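Local atomic coordinates of probable sugar kinase (Clostridium perfringens, PDB entry 3KZH), a protein that probably phosphorylates a carbohydrate, being a pfkB-type sugar kinase that holds beta-D-glucopyranose in a pocket. Residues N47-V57 with D257-M268; T204-L215 with F232-K241. One frame throughout, in Å; residues are numbered along the deposited sequence.

The two contacts illustrate how a ribokinase-like fold dresses a central, mostly parallel sheet with helices. Contact 1 pairs helix 44-54 with helix 255-268 near the chain's centre, above strands 139-143 and 162-166; contact 2 lays helix 204-217 on the hairpin of strands 231-234 and 239-244, near the far end of that sheet. Their centres are about 23 Å apart and their nearest atoms about 7 Å. Along the chain contact 2 is nested between the halves of contact 1, and strand 239-244 leads on to helix 255-268. The side chain of V260 lies about 6 Å from the bound glucopyranose and that of F232 about 11 Å: contact 1 borders the sugar site, contact 2 packs the sheet margin.

Contact 1: residues N47-V57 with D257-M268; sequences NIAENMARVGV and DSFVAGLGYGYM
N47 and D257 meet through one hydrogen bond, ND2 of N47 to OD2 of D257 at 3.1 Å. Their amide and carboxylate planes are only 21° apart, yet the donor stands above the carboxylate plane and the bond is clearly bent. D257 closes the G-A-G-D sequence that marks the pfkB family, directly after G256 of the glucopyranose pocket. The small A261 sits where the segment axes, crossing at -47°, approach to 8.0 Å, consistent with close packing. Its CB lies 3.5 Å from CB of N51 and is flanked by CG of M52. I48 runs obliquely past V260, CD1 to CG1 at 3.9 Å, while its CG1 rests near the carbonyl O of D257. The selenomethionine M52, extended beyond CG, reaches the backbone of the second helix, with CE lying over the bare CA of G264 at 3.8 Å. V55 meets the Y265 ring from the end of the helix, its CG2 3.8 Å from CD1. G56 is the C-prime residue of a Schellman motif, in which V57 N bonds to M52 O; this turn brings V57 to Y265, its CG2 at the edge of the ring, near its plane. CG1 of V57, anti to its own backbone N (chi1 -173°), is the branch that meets M268 CG, 4.0 Å away. The amide end of N51 lies against the S258 hydroxyl, which is hydrogen-bonded to T287 OG1. Beneath the pair, I48, M52 and V260 pack on V141 of strand 139-143, D257 and V260 touch D166 of strand 162-166, and Y265 stacks on F279 of helix 273-288.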
loop_
_atom_site.group_PDB
_atom_site.type_symbol
_atom_site.label_atom_id
_atom_site.label_comp_id
_atom_site.label_asym_id
_atom_site.label_seq_id
_atom_site.Cartn_x
_atom_site.Cartn_y
_atom_site.Cartn_z
ATOM N N ASN A 47 1.766 2.380 16.834
ATOM C CA ASN A 47 2.958 1.641 17.226
ATOM C C ASN A 47 2.746 1.085 18.638
ATOM O O ASN A 47 3.079 -0.069 18.895
ATOM C CB ASN A 47 4.218 2.540 17.202
ATOM C CG ASN A 47 4.478 3.196 15.839
ATOM O OD1 ASN A 47 4.278 2.595 14.792
ATOM N ND2 ASN A 47 4.940 4.440 15.866
ATOM N N ILE A 48 2.151 1.889 19.531
ATOM C CA ILE A 48 1.884 1.467 20.918
ATOM C C ILE A 48 0.956 0.245 20.915
ATOM O O ILE A 48 1.300 -0.786 21.495
ATOM C CB ILE A 48 1.275 2.621 21.804
ATOM C CG1 ILE A 48 2.308 3.734 22.005
ATOM C CG2 ILE A 48 0.845 2.098 23.176
ATOM C CD1 ILE A 48 1.775 5.018 22.642
ATOM N N ALA A 49 -0.167 0.370 20.198
ATOM C CA ALA A 49 -1.168 -0.684 20.046
ATOM C C ALA A 49 -0.592 -1.981 19.472
ATOM O O ALA A 49 -0.951 -3.066 19.941
ATOM C CB ALA A 49 -2.302 -0.198 19.189
ATOM N N GLU A 50 0.335 -1.860 18.510
ATOM C CA GLU A 50 0.991 -3.035 17.906
ATOM C C GLU A 50 1.862 -3.750 18.940
ATOM O O GLU A 50 1.689 -4.956 19.149
ATOM C CB GLU A 50 1.835 -2.698 16.648
ATOM C CG GLU A 50 2.173 -3.972 15.841
ATOM C CD GLU A 50 3.192 -3.836 14.708
ATOM O OE1 GLU A 50 3.266 -2.791 14.035
ATOM O OE2 GLU A 50 3.913 -4.827 14.460
ATOM N N ASN A 51 2.722 -2.988 19.626
ATOM C CA ASN A 51 3.629 -3.506 20.667
ATOM C C ASN A 51 2.869 -4.216 21.808
ATOM O O ASN A 51 3.336 -5.223 22.340
ATOM C CB ASN A 51 4.474 -2.374 21.277
ATOM C CG ASN A 51 5.516 -1.818 20.330
ATOM O OD1 ASN A 51 5.409 -0.676 19.861
ATOM N ND2 ASN A 51 6.566 -2.589 20.103
HETATM N N MSE A 52 1.672 -3.697 22.116
HETATM C CA MSE A 52 0.766 -4.212 23.155
HETATM C C MSE A 52 0.150 -5.561 22.761
HETATM O O MSE A 52 0.164 -6.516 23.538
HETATM C CB MSE A 52 -0.365 -3.207 23.432
HETATM C CG MSE A 52 -0.096 -2.236 24.556
HETATM SE SE MSE A 52 -1.590 -1.114 25.014
HETATM C CE MSE A 52 -0.617 0.199 26.111
ATOM N N ALA A 53 -0.387 -5.621 21.546
ATOM C CA ALA A 53 -1.008 -6.823 20.990
ATOM C C ALA A 53 0.050 -7.917 20.803
ATOM O O ALA A 53 -0.230 -9.105 21.015
ATOM C CB ALA A 53 -1.672 -6.490 19.669
ATOM N N ARG A 54 1.278 -7.490 20.486
ATOM C CA ARG A 54 2.414 -8.395 20.295
ATOM C C ARG A 54 2.820 -9.136 21.566
ATOM O O ARG A 54 3.274 -10.266 21.494
ATOM C CB ARG A 54 3.626 -7.644 19.722
ATOM C CG ARG A 54 3.625 -7.578 18.197
ATOM C CD ARG A 54 4.775 -6.750 17.645
ATOM N NE ARG A 54 4.875 -6.866 16.190
ATOM C CZ ARG A 54 5.592 -7.794 15.551
ATOM N NH1 ARG A 54 6.287 -8.693 16.229
ATOM N NH2 ARG A 54 5.583 -7.848 14.232
ATOM N N VAL A 55 2.629 -8.502 22.725
ATOM C CA VAL A 55 2.973 -9.117 24.000
ATOM C C VAL A 55 1.773 -9.750 24.707
ATOM O O VAL A 55 1.865 -10.166 25.863
ATOM C CB VAL A 55 3.764 -8.162 24.930
ATOM C CG1 VAL A 55 5.092 -7.789 24.292
ATOM C CG2 VAL A 55 2.955 -6.924 25.264
ATOM N N GLY A 56 0.647 -9.801 23.992
ATOM C CA GLY A 56 -0.560 -10.421 24.506
ATOM C C GLY A 56 -1.635 -9.596 25.179
ATOM O O GLY A 56 -2.577 -10.177 25.708
ATOM N N VAL A 57 -1.523 -8.269 25.167
ATOM C CA VAL A 57 -2.548 -7.419 25.783
ATOM C C VAL A 57 -3.750 -7.370 24.848
ATOM O O VAL A 57 -3.589 -7.276 23.634
ATOM C CB VAL A 57 -2.062 -5.942 26.023
ATOM C CG1 VAL A 57 -3.082 -5.139 26.826
ATOM C CG2 VAL A 57 -0.720 -5.916 26.702
ATOM N N ASP A 257 7.530 4.320 22.518
ATOM C CA ASP A 257 6.223 3.769 22.144
ATOM C C ASP A 257 6.077 2.386 22.784
ATOM O O ASP A 257 5.032 2.048 23.338
ATOM C CB ASP A 257 6.098 3.598 20.617
ATOM C CG ASP A 257 6.233 4.900 19.835
ATOM O OD1 ASP A 257 6.154 6.008 20.411
ATOM O OD2 ASP A 257 6.419 4.796 18.603
ATOM N N SER A 258 7.146 1.601 22.670
ATOM C CA SER A 258 7.248 0.264 23.225
ATOM C C SER A 258 7.244 0.295 24.741
ATOM O O SER A 258 6.759 -0.657 25.364
ATOM C CB SER A 258 8.526 -0.404 22.753
ATOM O OG SER A 258 8.467 -0.649 21.378
ATOM N N PHE A 259 7.787 1.374 25.327
ATOM C CA PHE A 259 7.807 1.531 26.788
ATOM C C PHE A 259 6.394 1.721 27.306
ATOM O O PHE A 259 6.048 1.126 28.320
ATOM C CB PHE A 259 8.694 2.706 27.265
ATOM C CG PHE A 259 8.885 2.755 28.771
ATOM C CD1 PHE A 259 9.878 1.981 29.385
ATOM C CD2 PHE A 259 8.016 3.504 29.592
ATOM C CE1 PHE A 259 9.996 1.931 30.804
ATOM C CE2 PHE A 259 8.122 3.468 31.005
ATOM C CZ PHE A 259 9.112 2.677 31.613
ATOM N N VAL A 260 5.594 2.538 26.609
ATOM C CA VAL A 260 4.196 2.824 26.980
ATOM C C VAL A 260 3.374 1.534 26.926
ATOM O O VAL A 260 2.532 1.271 27.800
ATOM C CB VAL A 260 3.551 3.931 26.066
ATOM C CG1 VAL A 260 2.071 4.142 26.395
ATOM C CG2 VAL A 260 4.272 5.253 26.262
ATOM N N ALA A 261 3.688 0.714 25.923
ATOM C CA ALA A 261 3.045 -0.570 25.733
ATOM C C ALA A 261 3.331 -1.541 26.875
ATOM O O ALA A 261 2.448 -2.277 27.312
ATOM C CB ALA A 261 3.450 -1.154 24.421
ATOM N N GLY A 262 4.559 -1.466 27.387
ATOM C CA GLY A 262 4.993 -2.310 28.485
ATOM C C GLY A 262 4.337 -1.932 29.794
ATOM O O GLY A 262 4.174 -2.790 30.651
ATOM N N LEU A 263 4.016 -0.640 29.954
ATOM C CA LEU A 263 3.294 -0.119 31.126
ATOM C C LEU A 263 1.891 -0.699 31.070
ATOM O O LEU A 263 1.330 -1.096 32.089
ATOM C CB LEU A 263 3.177 1.412 31.091
ATOM C CG LEU A 263 4.428 2.278 31.209
ATOM C CD1 LEU A 263 4.039 3.741 31.085
ATOM C CD2 LEU A 263 5.147 1.997 32.523
ATOM N N GLY A 264 1.363 -0.765 29.843
ATOM C CA GLY A 264 0.059 -1.332 29.578
ATOM C C GLY A 264 0.014 -2.787 29.984
ATOM O O GLY A 264 -0.858 -3.175 30.748
ATOM N N TYR A 265 1.045 -3.544 29.609
ATOM C CA TYR A 265 1.157 -4.960 29.981
ATOM C C TYR A 265 1.216 -5.126 31.510
ATOM O O TYR A 265 0.485 -5.952 32.081
ATOM C CB TYR A 265 2.403 -5.582 29.319
ATOM C CG TYR A 265 2.638 -7.050 29.636
ATOM C CD1 TYR A 265 2.077 -8.062 28.832
ATOM C CD2 TYR A 265 3.381 -7.438 30.784
ATOM C CE1 TYR A 265 2.238 -9.434 29.165
ATOM C CE2 TYR A 265 3.547 -8.805 31.128
ATOM C CZ TYR A 265 2.974 -9.795 30.317
ATOM O OH TYR A 265 3.123 -11.118 30.669
ATOM N N GLY A 266 2.090 -4.334 32.144
ATOM C CA GLY A 266 2.289 -4.367 33.586
ATOM C C GLY A 266 1.048 -4.100 34.415
ATOM O O GLY A 266 0.778 -4.813 35.380
ATOM N N TYR A 267 0.281 -3.094 33.993
ATOM C CA TYR A 267 -0.969 -2.694 34.635
ATOM C C TYR A 267 -2.045 -3.776 34.539
ATOM O O TYR A 267 -2.695 -4.098 35.529
ATOM C CB TYR A 267 -1.507 -1.414 33.978
ATOM C CG TYR A 267 -0.760 -0.129 34.282
ATOM C CD1 TYR A 267 0.241 -0.083 35.275
ATOM C CD2 TYR A 267 -1.063 1.064 33.586
ATOM C CE1 TYR A 267 0.921 1.103 35.575
ATOM C CE2 TYR A 267 -0.381 2.283 33.886
ATOM C CZ TYR A 267 0.610 2.281 34.884
ATOM O OH TYR A 267 1.300 3.419 35.207
HETATM N N MSE A 268 -2.163 -4.374 33.354
HETATM C CA MSE A 268 -3.147 -5.416 33.064
HETATM C C MSE A 268 -2.867 -6.717 33.833
HETATM O O MSE A 268 -3.794 -7.408 34.261
HETATM C CB MSE A 268 -3.236 -5.648 31.540
HETATM C CG MSE A 268 -3.647 -4.412 30.715
HETATM SE SE MSE A 268 -5.483 -3.969 31.053
HETATM C CE MSE A 268 -5.604 -2.140 30.811
#

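Contact 2: residues T204-L215 with F232-K241; sequences TDDLIKASNYFL and FYNDGVSCGK
F232 swings its ring up to helix 204-217 by placing CG anti to the backbone N (chi1 177°). The helix backbone sets CB of L207 over that ring, and the leucine's first torsion, with CG anti to the carbonyl carbon (chi1 -86°), brings CD1 and CD2 back down onto the CG end of the same ring. The result is a CH-pi contact: CB of L207 stands 3.7 Å from the centroid of the F232 ring, almost on the ring normal. The ring also fits under the helix at its rim, where OG of S211 approaches CE2 of F232 at 3.2 Å near the ring plane. I208 crosses the phenyl at about a right angle, its CG1 reaching CZ.

Two residues on, N234 points the same way from the strand and offers its amide to the next turn of the helix. Its ND2 gives a nearly straight hydrogen bond to OG of S211 (3.0 Å, 167°), with the acceptor almost in the amide plane, and a weak one to OD1 of N212 at 3.3 Å, whose amide plane is turned steeply against its own. With OD1 of N234 accepting from G236 N in an Asx turn, both ends of the amide are bound, which fixes its rotation. CD1 of L215 packs obliquely against this amide, 3.5 Å from ND2 of N234. D235 OD1 gathers the backbone N atoms of V237 and S238, shaping the hairpin turn beside L215.

Strand 231-234 pairs antiparallel with strand 221-225 and with strand 239-244, which strand 312-317 flanks in turn. L207 and S211 also rest on strand 221-225, whereas Y233 faces the other side of the sheet, toward helix 273-288.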
loop_
_atom_site.group_PDB
_atom_site.type_symbol
_atom_site.label_atom_id
_atom_site.label_comp_id
_atom_site.label_asym_id
_atom_site.label_seq_id
_atom_site.Cartn_x
_atom_site.Cartn_y
_atom_site.Cartn_z
ATOM N N THR A 204 19.003 13.748 40.730
ATOM C CA THR A 204 18.044 12.882 41.417
ATOM C C THR A 204 17.033 13.641 42.286
ATOM O O THR A 204 15.848 13.289 42.308
ATOM C CB THR A 204 18.782 11.819 42.275
ATOM O OG1 THR A 204 19.643 11.046 41.433
ATOM C CG2 THR A 204 17.803 10.877 42.956
ATOM N N ASP A 205 17.505 14.670 42.992
ATOM C CA ASP A 205 16.646 15.481 43.858
ATOM C C ASP A 205 15.582 16.245 43.074
ATOM O O ASP A 205 14.442 16.361 43.524
ATOM C CB ASP A 205 17.481 16.430 44.728
ATOM C CG ASP A 205 18.191 15.709 45.874
ATOM O OD1 ASP A 205 17.519 14.977 46.639
ATOM O OD2 ASP A 205 19.424 15.871 46.012
ATOM N N ASP A 206 15.941 16.698 41.873
ATOM C CA ASP A 206 15.008 17.422 41.003
ATOM C C ASP A 206 13.985 16.451 40.408
ATOM O O ASP A 206 12.816 16.815 40.210
ATOM C CB ASP A 206 15.750 18.155 39.890
ATOM C CG ASP A 206 16.690 19.237 40.408
ATOM O OD1 ASP A 206 16.414 19.840 41.468
ATOM O OD2 ASP A 206 17.716 19.481 39.741
ATOM N N LEU A 207 14.431 15.209 40.178
ATOM C CA LEU A 207 13.597 14.123 39.653
ATOM C C LEU A 207 12.548 13.761 40.689
ATOM O O LEU A 207 11.391 13.580 40.339
ATOM C CB LEU A 207 14.439 12.886 39.317
ATOM C CG LEU A 207 15.096 12.805 37.940
ATOM C CD1 LEU A 207 16.162 11.737 37.906
ATOM C CD2 LEU A 207 14.025 12.563 36.878
ATOM N N ILE A 208 12.956 13.716 41.964
ATOM C CA ILE A 208 12.051 13.429 43.081
ATOM C C ILE A 208 11.061 14.590 43.264
ATOM O O ILE A 208 9.875 14.354 43.470
ATOM C CB ILE A 208 12.826 13.126 44.415
ATOM C CG1 ILE A 208 13.665 11.850 44.257
ATOM C CG2 ILE A 208 11.855 12.923 45.595
ATOM C CD1 ILE A 208 14.677 11.599 45.381
ATOM N N LYS A 209 11.540 15.825 43.077
ATOM C CA LYS A 209 10.723 17.044 43.215
ATOM C C LYS A 209 9.676 17.160 42.098
ATOM O O LYS A 209 8.515 17.490 42.360
ATOM C CB LYS A 209 11.633 18.282 43.235
ATOM C CG LYS A 209 10.956 19.606 43.569
ATOM C CD LYS A 209 11.876 20.792 43.270
ATOM C CE LYS A 209 11.111 22.118 43.374
ATOM N NZ LYS A 209 11.878 23.276 42.827
ATOM N N ALA A 210 10.092 16.847 40.870
ATOM C CA ALA A 210 9.234 16.884 39.676
ATOM C C ALA A 210 8.118 15.861 39.774
ATOM O O ALA A 210 6.934 16.196 39.640
ATOM C CB ALA A 210 10.057 16.629 38.442
ATOM N N SER A 211 8.510 14.628 40.086
ATOM C CA SER A 211 7.569 13.537 40.231
ATOM C C SER A 211 6.619 13.729 41.415
ATOM O O SER A 211 5.431 13.434 41.279
ATOM C CB SER A 211 8.290 12.193 40.268
ATOM O OG SER A 211 9.199 12.089 41.338
ATOM N N ASN A 212 7.116 14.304 42.524
ATOM C CA ASN A 212 6.292 14.593 43.712
ATOM C C ASN A 212 5.249 15.671 43.424
ATOM O O ASN A 212 4.138 15.625 43.949
ATOM C CB ASN A 212 7.149 15.027 44.907
ATOM C CG ASN A 212 7.679 13.851 45.722
ATOM O OD1 ASN A 212 7.106 12.750 45.724
ATOM N ND2 ASN A 212 8.775 14.091 46.438
ATOM N N TYR A 213 5.616 16.617 42.561
ATOM C CA TYR A 213 4.745 17.706 42.128
ATOM C C TYR A 213 3.615 17.139 41.249
ATOM O O TYR A 213 2.456 17.543 41.393
ATOM C CB TYR A 213 5.582 18.765 41.380
ATOM C CG TYR A 213 4.793 19.766 40.561
ATOM C CD1 TYR A 213 4.013 20.766 41.183
ATOM C CD2 TYR A 213 4.778 19.684 39.151
ATOM C CE1 TYR A 213 3.228 21.665 40.410
ATOM C CE2 TYR A 213 3.997 20.573 38.372
ATOM C CZ TYR A 213 3.228 21.556 39.008
ATOM O OH TYR A 213 2.461 22.406 38.252
ATOM N N PHE A 214 3.960 16.204 40.358
ATOM C CA PHE A 214 2.984 15.562 39.473
ATOM C C PHE A 214 1.976 14.751 40.276
ATOM O O PHE A 214 0.783 14.791 39.982
ATOM C CB PHE A 214 3.669 14.667 38.435
ATOM C CG PHE A 214 4.513 15.408 37.423
ATOM C CD1 PHE A 214 4.050 16.589 36.810
ATOM C CD2 PHE A 214 5.779 14.902 37.060
ATOM C CE1 PHE A 214 4.841 17.263 35.842
ATOM C CE2 PHE A 214 6.586 15.563 36.096
ATOM C CZ PHE A 214 6.112 16.749 35.484
ATOM N N LEU A 215 2.454 14.094 41.338
ATOM C CA LEU A 215 1.603 13.304 42.235
ATOM C C LEU A 215 0.670 14.218 43.034
ATOM O O LEU A 215 -0.419 13.798 43.440
ATOM C CB LEU A 215 2.448 12.474 43.210
ATOM C CG LEU A 215 3.434 11.424 42.688
ATOM C CD1 LEU A 215 4.348 11.013 43.818
ATOM C CD2 LEU A 215 2.733 10.231 42.074
ATOM N N PHE A 232 13.245 6.668 35.610
ATOM C CA PHE A 232 12.983 7.121 36.962
ATOM C C PHE A 232 11.476 6.907 37.160
ATOM O O PHE A 232 10.682 7.304 36.313
ATOM C CB PHE A 232 13.343 8.608 37.114
ATOM C CG PHE A 232 13.023 9.167 38.468
ATOM C CD1 PHE A 232 13.918 8.993 39.541
ATOM C CD2 PHE A 232 11.779 9.804 38.706
ATOM C CE1 PHE A 232 13.580 9.434 40.837
ATOM C CE2 PHE A 232 11.426 10.246 39.992
ATOM C CZ PHE A 232 12.324 10.064 41.063
ATOM N N TYR A 233 11.088 6.349 38.302
ATOM C CA TYR A 233 9.674 6.113 38.598
ATOM C C TYR A 233 9.250 6.627 39.969
ATOM O O TYR A 233 10.074 6.697 40.889
ATOM C CB TYR A 233 9.331 4.618 38.488
ATOM C CG TYR A 233 10.054 3.689 39.460
ATOM C CD1 TYR A 233 9.520 3.405 40.741
ATOM C CD2 TYR A 233 11.253 3.068 39.098
ATOM C CE1 TYR A 233 10.174 2.530 41.638
ATOM C CE2 TYR A 233 11.914 2.178 39.990
ATOM C CZ TYR A 233 11.369 1.927 41.259
ATOM O OH TYR A 233 12.052 1.148 42.172
ATOM N N ASN A 234 7.942 6.853 40.125
ATOM C CA ASN A 234 7.354 7.300 41.395
ATOM C C ASN A 234 5.842 7.088 41.373
ATOM O O ASN A 234 5.164 7.575 40.475
ATOM C CB ASN A 234 7.673 8.781 41.663
ATOM C CG ASN A 234 7.489 9.198 43.140
ATOM O OD1 ASN A 234 7.074 8.417 43.993
ATOM N ND2 ASN A 234 7.787 10.454 43.422
ATOM N N ASP A 235 5.326 6.347 42.354
ATOM C CA ASP A 235 3.884 6.114 42.466
ATOM C C ASP A 235 3.296 6.601 43.800
ATOM O O ASP A 235 2.124 6.345 44.112
ATOM C CB ASP A 235 3.522 4.635 42.198
ATOM C CG ASP A 235 4.142 3.660 43.198
ATOM O OD1 ASP A 235 4.217 3.970 44.397
ATOM O OD2 ASP A 235 4.536 2.550 42.788
ATOM N N GLY A 236 4.131 7.269 44.592
ATOM C CA GLY A 236 3.711 7.771 45.889
ATOM C C GLY A 236 4.177 6.886 47.023
ATOM O O GLY A 236 4.428 7.373 48.122
ATOM N N VAL A 237 4.272 5.584 46.755
ATOM C CA VAL A 237 4.715 4.585 47.730
ATOM C C VAL A 237 6.156 4.170 47.405
ATOM O O VAL A 237 7.030 4.188 48.275
ATOM C CB VAL A 237 3.784 3.334 47.707
ATOM C CG1 VAL A 237 4.307 2.233 48.635
ATOM C CG2 VAL A 237 2.369 3.729 48.102
ATOM N N SER A 238 6.377 3.780 46.151
ATOM C CA SER A 238 7.686 3.361 45.679
ATOM C C SER A 238 8.283 4.382 44.729
ATOM O O SER A 238 7.576 4.972 43.912
ATOM C CB SER A 238 7.600 1.995 45.001
ATOM O OG SER A 238 7.394 0.964 45.940
ATOM N N CYS A 239 9.584 4.617 44.889
ATOM C CA CYS A 239 10.329 5.566 44.068
ATOM C C CYS A 239 11.715 5.008 43.830
ATOM O O CYS A 239 12.311 4.411 44.724
ATOM C CB CYS A 239 10.416 6.942 44.748
ATOM S SG CYS A 239 11.417 8.187 43.863
ATOM N N GLY A 240 12.205 5.167 42.607
ATOM C CA GLY A 240 13.519 4.665 42.278
ATOM C C GLY A 240 13.929 4.973 40.865
ATOM O O GLY A 240 13.246 5.716 40.162
ATOM N N LYS A 241 15.045 4.375 40.459
ATOM C CA LYS A 241 15.614 4.540 39.132
ATOM C C LYS A 241 16.266 3.226 38.744
ATOM O O LYS A 241 17.050 2.665 39.510
ATOM C CB LYS A 241 16.658 5.665 39.124
ATOM C CG LYS A 241 17.273 5.969 37.755
ATOM C CD LYS A 241 18.716 6.450 37.862
ATOM C CE LYS A 241 18.802 7.893 38.337
ATOM N NZ LYS A 241 20.222 8.353 38.395
#